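Receptor-type adenylate cyclase GRESAG 4.1 (Trypanosoma brucei, PDB 1FX2) catalyses the conversion of ATP to cyclic AMP and diphosphate through its class III cyclase domain, and may also act as a receptor for an unknown ligand. Local coordinates at residues E101-R106 and C111-P116. Sequence-based numbering, arbitrary orientation. Where two conformers were deposited one is given.
Sequences EFEEQR and CEYTPP
Tyr113 meets Arg106 and Glu103 where the loop after helix 94-109 turns back and runs beside the last turns of that helix, within the class III cyclase catalytic domain. On the loop side, Tyr113 gives the largest share of the buried area, 84 of 291 Å². With CG anti to the backbone N, the ring reaches back to the helix, and CD of Arg106 sits over one face, 3.9 Å from the ring centroid and 25° off the normal, the geometry of a CH-pi contact. The Arg106 chain then bends at chi3 (-68°), which brings its guanidinium round to the phenol oxygen: NH1 donates to Tyr113 OH over 3.2 Å at 163°, with the acceptor in the guanidinium plane. The two planes stand nearly perpendicular, so this is an edge-on bond and not a stack. At the ring's own edge, CE2 lies 3.4 Å from the backbone O of Glu103, and the OH rests against CG of the same residue.

Further along, Pro115 touches the helix through CG, 3.7 Å from Glu103 O, and through CB, 3.5 Å from Glu103 OE1. The extended Glu103 side chain runs on past it to Pro116. There the buried carboxylate finds polar partners just past Pro116, and in Arg133: OE2 bonds Thr117 OG1 and forms a salt bridge with Arg133, while OE1 accepts from the backbone N of Ala118. Pro116 itself, whose N has no hydrogen, meets Glu103 by van der Waals contact, with its CD 3.4 Å from Glu103 OE1.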
ATOM      1  N   GLU A 101      -1.196  -0.602 -31.171  0.50  9.80           N
ATOM      2  CA  GLU A 101      -2.175  -1.519 -31.789  0.50  8.59           C
ATOM      3  C   GLU A 101      -2.642  -2.532 -30.778  1.00 11.41           C
ATOM      4  O   GLU A 101      -3.835  -2.917 -30.750  1.00 11.61           O
ATOM      5  CB  GLU A 101      -1.531  -2.178 -33.008  0.50 10.17           C
ATOM      6  CG  GLU A 101      -1.340  -1.296 -34.183  0.50  7.93           C
ATOM      7  CD  GLU A 101      -0.289  -1.809 -35.205  1.00 34.67           C
ATOM      8  OE1 GLU A 101       0.156  -2.985 -35.075  1.00 39.96           O
ATOM      9  OE2 GLU A 101       0.105  -1.036 -36.145  1.00 38.03           O
ATOM     10  N   PHE A 102      -1.723  -3.072 -29.971  1.00  9.21           N
ATOM     11  CA  PHE A 102      -2.134  -4.044 -28.967  1.00  9.49           C
ATOM     12  C   PHE A 102      -3.185  -3.415 -28.043  1.00 12.05           C
ATOM     13  O   PHE A 102      -4.172  -4.073 -27.664  1.00 11.33           O
ATOM     14  CB  PHE A 102      -0.987  -4.565 -28.061  1.00 10.14           C
ATOM     15  CG  PHE A 102       0.174  -5.182 -28.781  1.00 10.61           C
ATOM     16  CD1 PHE A 102       1.467  -5.061 -28.264  1.00 11.86           C
ATOM     17  CD2 PHE A 102      -0.017  -5.934 -29.934  1.00 14.01           C
ATOM     18  CE1 PHE A 102       2.556  -5.661 -28.857  1.00 12.20           C
ATOM     19  CE2 PHE A 102       1.096  -6.579 -30.591  1.00 13.77           C
ATOM     20  CZ  PHE A 102       2.370  -6.414 -30.022  1.00 15.38           C
ATOM     21  N   GLU A 103      -2.990  -2.153 -27.622  1.00 10.47           N
ATOM     22  CA  GLU A 103      -4.004  -1.574 -26.732  1.00 10.56           C
ATOM     23  C   GLU A 103      -5.376  -1.455 -27.388  1.00 12.84           C
ATOM     24  O   GLU A 103      -6.414  -1.717 -26.775  1.00 12.50           O
ATOM     25  CB  GLU A 103      -3.553  -0.152 -26.312  1.00 10.41           C
ATOM     26  CG  GLU A 103      -2.281  -0.067 -25.500  1.00  8.35           C
ATOM     27  CD  GLU A 103      -1.974   1.361 -25.138  1.00  7.94           C
ATOM     28  OE1 GLU A 103      -2.836   2.259 -25.365  1.00  9.88           O
ATOM     29  OE2 GLU A 103      -0.836   1.555 -24.697  1.00 10.17           O
ATOM     30  N   GLU A 104      -5.360  -1.030 -28.635  1.00  9.77           N
ATOM     31  CA  GLU A 104      -6.638  -0.862 -29.369  1.00 11.28           C
ATOM     32  C   GLU A 104      -7.346  -2.220 -29.475  1.00 15.95           C
ATOM     33  O   GLU A 104      -8.558  -2.338 -29.154  1.00 16.48           O
ATOM     34  CB  GLU A 104      -6.351  -0.360 -30.752  1.00 12.86           C
ATOM     35  CG  GLU A 104      -5.918   1.078 -30.745  1.00 21.29           C
ATOM     36  CD  GLU A 104      -5.505   1.632 -32.112  1.00 37.05           C
ATOM     37  OE1 GLU A 104      -6.384   1.772 -32.971  1.00 38.70           O
ATOM     38  OE2 GLU A 104      -4.286   1.925 -32.319  1.00 44.69           O
ATOM     39  N   GLN A 105      -6.596  -3.289 -29.785  1.00 13.75           N
ATOM     40  CA  GLN A 105      -7.290  -4.580 -29.828  1.00 14.03           C
ATOM     41  C   GLN A 105      -7.758  -5.067 -28.454  1.00 19.19           C
ATOM     42  O   GLN A 105      -8.822  -5.734 -28.306  1.00 16.24           O
ATOM     43  CB  GLN A 105      -6.346  -5.628 -30.467  1.00 14.05           C
ATOM     44  CG  GLN A 105      -6.021  -5.210 -31.842  1.00 17.66           C
ATOM     45  CD  GLN A 105      -5.325  -6.270 -32.689  1.00 41.85           C
ATOM     46  OE1 GLN A 105      -5.440  -7.461 -32.416  1.00 28.18           O
ATOM     47  NE2 GLN A 105      -4.716  -5.845 -33.792  1.00 35.45           N
ATOM     48  N   ARG A 106      -6.956  -4.826 -27.423  1.00 14.93           N
ATOM     49  CA  ARG A 106      -7.294  -5.264 -26.122  1.00 19.17           C
ATOM     50  C   ARG A 106      -8.597  -4.612 -25.644  1.00 20.96           C
ATOM     51  O   ARG A 106      -9.328  -5.247 -24.866  1.00 24.99           O
ATOM     52  CB  ARG A 106      -6.050  -4.987 -25.195  1.00 15.61           C
ATOM     53  CG  ARG A 106      -6.099  -5.540 -23.842  1.00 18.00           C
ATOM     54  CD  ARG A 106      -4.819  -5.145 -23.076  1.00 19.75           C
ATOM     55  NE  ARG A 106      -3.612  -5.797 -23.628  1.00 14.77           N
ATOM     56  CZ  ARG A 106      -2.506  -5.175 -24.077  1.00 12.94           C
ATOM     57  NH1 ARG A 106      -2.327  -3.836 -24.066  1.00 11.67           N
ATOM     58  NH2 ARG A 106      -1.542  -5.889 -24.644  1.00 11.81           N
ATOM     59  N   CYS A 111     -13.934  -4.667 -21.663  1.00 68.22           N
ATOM     60  CA  CYS A 111     -14.890  -3.558 -21.830  1.00 64.10           C
ATOM     61  C   CYS A 111     -14.682  -2.525 -20.703  1.00 57.98           C
ATOM     62  O   CYS A 111     -15.233  -1.423 -20.731  1.00 61.17           O
ATOM     63  CB  CYS A 111     -16.337  -4.098 -21.866  1.00 66.04           C
ATOM     64  SG  CYS A 111     -16.631  -5.494 -23.060  1.00 74.34           S
ATOM     65  N   GLU A 112     -13.879  -2.914 -19.711  1.00 51.92           N
ATOM     66  CA  GLU A 112     -13.497  -2.067 -18.576  1.00 45.14           C
ATOM     67  C   GLU A 112     -12.152  -1.389 -18.936  1.00 39.26           C
ATOM     68  O   GLU A 112     -11.676  -0.510 -18.230  1.00 37.84           O
ATOM     69  CB  GLU A 112     -13.286  -2.947 -17.335  1.00 58.62           C
ATOM     70  CG  GLU A 112     -12.698  -2.220 -16.114  1.00 61.64           C
ATOM     71  CD  GLU A 112     -11.979  -3.154 -15.119  1.00 67.17           C
ATOM     72  OE1 GLU A 112     -10.763  -2.929 -14.843  1.00 60.70           O
ATOM     73  OE2 GLU A 112     -12.636  -4.095 -14.605  1.00 62.64           O
ATOM     74  N   TYR A 113     -11.567  -1.807 -20.058  1.00 26.48           N
ATOM     75  CA  TYR A 113     -10.264  -1.313 -20.538  1.00 27.70           C
ATOM     76  C   TYR A 113     -10.364  -0.202 -21.568  1.00 22.38           C
ATOM     77  O   TYR A 113     -11.023  -0.346 -22.546  1.00 23.17           O
ATOM     78  CB  TYR A 113      -9.486  -2.477 -21.190  1.00 26.51           C
ATOM     79  CG  TYR A 113      -8.077  -2.152 -21.680  1.00 23.28           C
ATOM     80  CD1 TYR A 113      -6.986  -2.324 -20.837  1.00 20.14           C
ATOM     81  CD2 TYR A 113      -7.857  -1.705 -22.983  1.00 18.42           C
ATOM     82  CE1 TYR A 113      -5.685  -2.065 -21.279  1.00 14.58           C
ATOM     83  CE2 TYR A 113      -6.529  -1.435 -23.437  1.00 16.22           C
ATOM     84  CZ  TYR A 113      -5.483  -1.629 -22.597  1.00 13.08           C
ATOM     85  OH  TYR A 113      -4.169  -1.436 -22.921  1.00 18.08           O
ATOM     86  N   THR A 114      -9.603   0.878 -21.370  1.00 17.75           N
ATOM     87  CA  THR A 114      -9.557   1.980 -22.334  1.00 13.90           C
ATOM     88  C   THR A 114      -8.056   2.106 -22.712  1.00 10.98           C
ATOM     89  O   THR A 114      -7.263   2.109 -21.813  1.00 12.24           O
ATOM     90  CB  THR A 114      -9.981   3.243 -21.556  1.00 16.64           C
ATOM     91  OG1 THR A 114     -11.399   3.157 -21.332  1.00 22.70           O
ATOM     92  CG2 THR A 114      -9.671   4.510 -22.360  1.00 14.92           C
ATOM     93  N   PRO A 115      -7.676   2.221 -24.001  1.00 11.13           N
ATOM     94  CA  PRO A 115      -6.253   2.332 -24.311  1.00 11.32           C
ATOM     95  C   PRO A 115      -5.646   3.520 -23.579  1.00 10.07           C
ATOM     96  O   PRO A 115      -6.083   4.656 -23.746  1.00 10.13           O
ATOM     97  CB  PRO A 115      -6.261   2.635 -25.822  1.00  9.90           C
ATOM     98  CG  PRO A 115      -7.518   1.815 -26.342  1.00 10.89           C
ATOM     99  CD  PRO A 115      -8.489   2.234 -25.240  1.00 15.27           C
ATOM    100  N   PRO A 116      -4.553   3.300 -22.797  1.00  8.48           N
ATOM    101  CA  PRO A 116      -3.962   4.445 -22.115  1.00  6.36           C
ATOM    102  C   PRO A 116      -3.167   5.324 -23.099  1.00  7.43           C
ATOM    103  O   PRO A 116      -3.076   6.538 -22.870  1.00  9.31           O
ATOM    104  CB  PRO A 116      -2.923   3.787 -21.136  1.00  9.54           C
ATOM    105  CG  PRO A 116      -3.548   2.423 -20.886  1.00 18.48           C
ATOM    106  CD  PRO A 116      -4.095   2.000 -22.258  1.00 10.18           C
TER